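Local coordinates for protein putative O-acetylhomoserine (Thiol)-lyase (Campylobacter jejuni, PDB 4OC9) that probably uses pyridoxal 5'-phosphate to make homocysteine from O-acetylhomoserine and sulfide, at residues L95-S98 / G99-V102; H352-R355 / I356-T360. One frame throughout, in Å; residues are numbered along the deposited sequence. Where two conformers were deposited one is given.

Contact 1. Residues L95-S98 / G99-V102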
ATOM      1  N   LEU D  95     -23.025   9.903 -22.344  1.00 21.84           N
ATOM      2  CA  LEU D  95     -24.078   9.727 -23.340  1.00 22.61           C
ATOM      3  C   LEU D  95     -25.197  10.765 -23.289  1.00 22.19           C
ATOM      4  O   LEU D  95     -25.698  11.166 -24.335  1.00 21.41           O
ATOM      5  CB  LEU D  95     -24.711   8.351 -23.158  1.00 23.77           C
ATOM      6  CG  LEU D  95     -23.785   7.152 -23.359  1.00 24.73           C
ATOM      7  CD1 LEU D  95     -24.468   5.859 -22.960  1.00 23.67           C
ATOM      8  CD2 LEU D  95     -23.281   7.101 -24.793  1.00 25.66           C
ATOM      9  N   ALA D  96     -25.564  11.201 -22.087  1.00 20.68           N
ATOM     10  CA  ALA D  96     -26.623  12.184 -21.920  1.00 21.23           C
ATOM     11  C   ALA D  96     -26.140  13.461 -21.248  1.00 26.61           C
ATOM     12  O   ALA D  96     -25.264  13.442 -20.376  1.00 24.72           O
ATOM     13  CB  ALA D  96     -27.744  11.593 -21.098  1.00 19.45           C
ATOM     14  N   SER D  97     -26.731  14.574 -21.674  1.00 28.99           N
ATOM     15  CA  SER D  97     -26.420  15.891 -21.137  1.00 30.36           C
ATOM     16  C   SER D  97     -27.748  16.579 -20.822  1.00 30.21           C
ATOM     17  O   SER D  97     -28.822  16.025 -21.090  1.00 30.93           O
ATOM     18  CB  SER D  97     -25.550  16.701 -22.098  1.00 33.95           C
ATOM     19  OG  SER D  97     -26.185  16.831 -23.352  1.00 39.64           O
ATOM     20  N   SER D  98     -27.680  17.771 -20.255  1.00 26.73           N
ATOM     21  CA  SER D  98     -28.882  18.496 -19.895  1.00 30.06           C
ATOM     22  C   SER D  98     -29.947  18.515 -21.034  1.00 30.42           C
ATOM     23  O   SER D  98     -29.658  18.815 -22.204  1.00 32.65           O
ATOM     24  CB  SER D  98     -28.522  19.918 -19.461  1.00 30.40           C
ATOM     25  OG  SER D  98     -29.663  20.565 -18.942  1.00 36.47           O
ATOM     26  N   GLY D  99     -31.180  18.198 -20.668  1.00 27.72           N
ATOM     27  CA  GLY D  99     -32.296  18.158 -21.610  1.00 26.28           C
ATOM     28  C   GLY D  99     -32.569  16.771 -22.176  1.00 24.41           C
ATOM     29  O   GLY D  99     -33.575  16.547 -22.839  1.00 22.54           O
ATOM     30  N   ASP D 100     -31.665  15.833 -21.948  1.00 21.21           N
ATOM     31  CA  ASP D 100     -31.851  14.491 -22.452  1.00 20.68           C
ATOM     32  C   ASP D 100     -32.482  13.608 -21.366  1.00 21.13           C
ATOM     33  O   ASP D 100     -32.687  14.030 -20.225  1.00 19.45           O
ATOM     34  CB  ASP D 100     -30.492  13.909 -22.880  1.00 21.76           C
ATOM     35  CG  ASP D 100     -29.850  14.671 -24.044  1.00 21.96           C
ATOM     36  OD1 ASP D 100     -30.599  15.333 -24.787  1.00 21.89           O
ATOM     37  OD2 ASP D 100     -28.598  14.569 -24.214  1.00 22.41           O
ATOM     38  N   ASN D 101     -32.784  12.371 -21.733  1.00 21.00           N
ATOM     39  CA  ASN D 101     -33.329  11.440 -20.779  1.00 21.74           C
ATOM     40  C   ASN D 101     -32.660  10.086 -20.964  1.00 17.58           C
ATOM     41  O   ASN D 101     -32.029   9.812 -21.998  1.00 13.82           O
ATOM     42  CB  ASN D 101     -34.852  11.349 -20.909  1.00 26.76           C
ATOM     43  CG  ASN D 101     -35.310  10.727 -22.200  1.00 27.65           C
ATOM     44  OD1 ASN D 101     -35.310   9.512 -22.343  1.00 29.33           O
ATOM     45  ND2 ASN D 101     -35.870  11.543 -23.064  1.00 31.96           N
ATOM     46  N   VAL D 102     -32.772   9.264 -19.930  1.00 15.78           N
ATOM     47  CA  VAL D 102     -32.199   7.931 -19.961  1.00 15.75           C
ATOM     48  C   VAL D 102     -33.246   6.997 -19.436  1.00 14.93           C
ATOM     49  O   VAL D 102     -33.993   7.345 -18.517  1.00 14.87           O
ATOM     50  CB  VAL D 102     -30.902   7.775 -19.105  1.00 15.72           C
ATOM     51  CG1 VAL D 102     -29.798   8.694 -19.622  1.00 16.50           C
ATOM     52  CG2 VAL D 102     -31.166   8.077 -17.630  1.00 16.23           C
TER
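Ser97 and Asp100 face each other across a type II beta turn, with Ser98 and Gly99 at its two corner positions. The backbone closes the turn through Asp100 N, which donates to Ser97 O at 3.0 Å. The Asp100 side chain adds a second link in the reverse direction: its CG stands beside its own backbone N (chi1 -64°), which carries the carboxylate back over the turn, and OD2 accepts from Ser97 N at 3.2 Å. This bond is nearly straight, with 168° at the hydrogen, although the N-H reaches OD2 on its anti side and 33° out of the carboxylate plane. Ser97 OG also turns to OD2, at 3.4 Å, in a weak hydrogen bond.

The close apolar packing lies at the foot of the turn, where buried Ala96 and Val102 meet. Ala96 CB touches Val102 CG1 at 3.8 Å and has Asp100 CB on its flank at 4.0 Å. The far end is looser: Ser98 directs its CB away from the returning chain, and Gly99 is exposed and takes the positive phi that the second corner of a type II turn requires. Ser97 nevertheless packs on Asn122, and Ser98 on Gly124, of a second subunit.

The turn delivers the chain from helix 84-93 into strand 101-105 of the large sheet. With one firm N-H and one weak hydroxyl bond from Ser97 on OD2, the Asp100 carboxylate is held over the turn, and its negative charge is probably stabilised.

Contact 2. Residues H352-R355 / I356-T360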
ATOM      1  N   HIS D 352     -38.969 -11.229  12.762  1.00 21.82           N
ATOM      2  CA  HIS D 352     -38.165 -12.428  12.543  1.00 22.17           C
ATOM      3  C   HIS D 352     -36.917 -12.068  11.743  1.00 19.47           C
ATOM      4  O   HIS D 352     -35.816 -12.484  12.087  1.00 18.31           O
ATOM      5  CB  HIS D 352     -39.013 -13.531  11.906  1.00 24.90           C
ATOM      6  CG  HIS D 352     -38.299 -14.849  11.736  1.00 29.62           C
ATOM      7  ND1 HIS D 352     -38.224 -15.517  10.529  1.00 29.96           N
ATOM      8  CD2 HIS D 352     -37.556 -15.578  12.607  1.00 27.61           C
ATOM      9  CE1 HIS D 352     -37.549 -16.642  10.684  1.00 27.28           C
ATOM     10  NE2 HIS D 352     -37.112 -16.693  11.931  1.00 29.72           N
ATOM     11  N   ALA D 353     -37.087 -11.229  10.733  1.00 18.44           N
ATOM     12  CA  ALA D 353     -35.964 -10.770   9.894  1.00 19.34           C
ATOM     13  C   ALA D 353     -34.890 -10.040  10.712  1.00 22.47           C
ATOM     14  O   ALA D 353     -33.692 -10.150  10.463  1.00 21.50           O
ATOM     15  CB  ALA D 353     -36.464  -9.850   8.814  1.00 17.49           C
ATOM     16  N   ARG D 354     -35.355  -9.321  11.722  1.00 25.11           N
ATOM     17  CA  ARG D 354     -34.506  -8.563  12.584  1.00 25.67           C
ATOM     18  C   ARG D 354     -33.784  -9.528  13.555  1.00 24.60           C
ATOM     19  O   ARG D 354     -32.582  -9.364  13.824  1.00 28.13           O
ATOM     20  CB  ARG D 354     -35.402  -7.569  13.318  1.00 27.21           C
ATOM     21  CG  ARG D 354     -34.810  -6.322  13.892  1.00 29.32           C
ATOM     22  CD  ARG D 354     -35.901  -5.506  14.623  1.00 32.09           C
ATOM     23  NE  ARG D 354     -35.166  -4.731  15.637  1.00 38.79           N
ATOM     24  CZ  ARG D 354     -34.707  -5.227  16.806  1.00 44.05           C
ATOM     25  NH1 ARG D 354     -34.051  -4.449  17.680  1.00 47.71           N
ATOM     26  NH2 ARG D 354     -34.879  -6.514  17.114  1.00 44.74           N
ATOM     27  N   ARG D 355     -34.473 -10.531  14.105  1.00 25.03           N
ATOM     28  CA  ARG D 355     -33.785 -11.465  15.025  1.00 25.38           C
ATOM     29  C   ARG D 355     -32.670 -12.181  14.310  1.00 22.75           C
ATOM     30  O   ARG D 355     -31.621 -12.424  14.888  1.00 28.32           O
ATOM     31  CB  ARG D 355     -34.693 -12.508  15.685  1.00 28.95           C
ATOM     32  CG  ARG D 355     -35.627 -11.967  16.747  1.00 32.28           C
ATOM     33  CD  ARG D 355     -36.338 -13.082  17.517  1.00 34.68           C
ATOM     34  NE  ARG D 355     -37.095 -13.992  16.650  1.00 39.99           N
ATOM     35  CZ  ARG D 355     -38.331 -13.767  16.190  1.00 46.05           C
ATOM     36  NH1 ARG D 355     -38.957 -12.628  16.449  1.00 51.77           N
ATOM     37  NH2 ARG D 355     -38.926 -14.664  15.416  1.00 47.19           N
ATOM     38  N   ILE D 356     -32.933 -12.554  13.067  1.00 19.36           N
ATOM     39  CA  ILE D 356     -31.962 -13.242  12.250  1.00 17.22           C
ATOM     40  C   ILE D 356     -30.727 -12.378  12.095  1.00 15.37           C
ATOM     41  O   ILE D 356     -29.619 -12.844  12.357  1.00 16.06           O
ATOM     42  CB  ILE D 356     -32.542 -13.608  10.874  1.00 16.65           C
ATOM     43  CG1 ILE D 356     -33.637 -14.674  11.024  1.00 15.88           C
ATOM     44  CG2 ILE D 356     -31.458 -14.201   9.990  1.00 16.12           C
ATOM     45  CD1 ILE D 356     -34.373 -14.985   9.750  1.00 16.33           C
ATOM     46  N   CYS D 357     -30.900 -11.146  11.649  1.00 16.97           N
ATOM     47  CA  CYS D 357     -29.758 -10.228  11.488  1.00 19.13           C
ATOM     48  C   CYS D 357     -28.970 -10.019  12.781  1.00 19.86           C
ATOM     49  O   CYS D 357     -27.753  -9.896  12.748  1.00 22.17           O
ATOM     50  CB  CYS D 357     -30.187  -8.869  11.014  1.00 19.92           C
ATOM     51  SG  CYS D 357     -30.862  -8.861   9.376  1.00 20.95           S
ATOM     52  N   ASP D 358     -29.657 -10.039  13.918  1.00 19.88           N
ATOM     53  CA  ASP D 358     -29.006  -9.865  15.204  1.00 22.47           C
ATOM     54  C   ASP D 358     -28.385 -11.158  15.807  1.00 20.85           C
ATOM     55  O   ASP D 358     -27.601 -11.083  16.761  1.00 24.03           O
ATOM     56  CB  ASP D 358     -30.007  -9.220  16.195  1.00 25.65           C
ATOM     57  CG  ASP D 358     -30.448  -7.762  15.779  1.00 31.63           C
ATOM     58  OD1 ASP D 358     -29.892  -7.142  14.846  1.00 35.20           O
ATOM     59  OD2 ASP D 358     -31.361  -7.205  16.417  1.00 33.77           O
ATOM     60  N   LYS D 359     -28.695 -12.316  15.217  0.50 19.79           N
ATOM     61  CA  LYS D 359     -28.191 -13.618  15.707  0.50 19.67           C
ATOM     62  C   LYS D 359     -27.066 -14.308  14.984  0.50 18.51           C
ATOM     63  O   LYS D 359     -26.471 -15.235  15.543  0.50 18.21           O
ATOM     64  CB  LYS D 359     -29.143 -14.749  15.353  0.50 18.83           C
ATOM     65  CG  LYS D 359     -29.118 -15.828  16.394  0.50 19.66           C
ATOM     66  CD  LYS D 359     -30.065 -15.540  17.553  0.50 19.16           C
ATOM     67  CE  LYS D 359     -30.039 -16.690  18.597  0.50 18.08           C
ATOM     68  NZ  LYS D 359     -28.823 -16.609  19.438  0.50 17.09           N
ATOM     69  N   THR D 360     -26.920 -14.025  13.697  1.00 17.47           N
ATOM     70  CA  THR D 360     -25.876 -14.678  12.929  1.00 15.74           C
ATOM     71  C   THR D 360     -24.513 -14.375  13.471  1.00 16.47           C
ATOM     72  O   THR D 360     -24.267 -13.280  13.924  1.00 16.57           O
ATOM     73  CB  THR D 360     -25.877 -14.335  11.442  1.00 15.07           C
ATOM     74  OG1 THR D 360     -25.827 -12.922  11.287  1.00 16.45           O
ATOM     75  CG2 THR D 360     -27.101 -14.887  10.745  1.00 14.97           C
TER
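Ile356 lies one helical turn beyond His352 and reaches back over the imidazole. Its CB sits 3.7 Å from His352 O, the carbonyl that accepts the Ile356 N-H at 3.0 Å. CG1, anti to the carbonyl carbon (chi1 -68°), runs back along the helix and passes 3.3 Å from the same His352 O. The extended second torsion then carries CD1 over one face of the ring, 3.9 Å from the centroid and 19° off the normal, a CH-pi contact in which CE1 is the nearest ring atom. The imidazole is fixed by its own polar bonds, NE2 to Ile422 O and ND1 to Lys348 N, so the methyl rests on a ring whose rotation is already set.

On another side of the helix, Arg354 and Asp358 form a long salt bridge, with NH2 3.7 Å from OD2. The oxygen stands over a guanidinium face, and the two planes are turned 78° from each other; no N-H points at it, and the attraction is one of charge alone. The stronger partner of Asp358 belongs to the second subunit, where Leu38 N donates to OD1, and Arg354 packs on the same Leu38. Asp358 N meanwhile donates to Arg354 O at 3.0 Å, an ordinary i to i+4 helix bond.

The apolar side of helix 350-359 faces the smaller sheet: Ala353 and Ile356 lie against Ile402 of strand 401-405, Ile356 and Cys357 rest on Ile376 of strand 375-377, and helix 411-422 flanks them through Ile422, which touches Ile356.

In the fold
Contacts 1 and 2 are both local, one a turn and the other a stretch of helix, and they are associated with different sheets of the chain. Contact 1 leads into strand 101-105 of the seven-stranded sheet, the large sheet of the fold-type I PLP enzymes, whereas contact 2 lies beside the five-stranded sheet nearer the C-terminus. Their centres are 43 Å apart and their nearest atoms about 32 Å, so neither touches the other. Each meets a second subunit, which places both at interfaces of the four-chain assembly. Lys206, which carries the cofactor covalently in this crystal, follows strand 199-203 of the large sheet and belongs to neither contact.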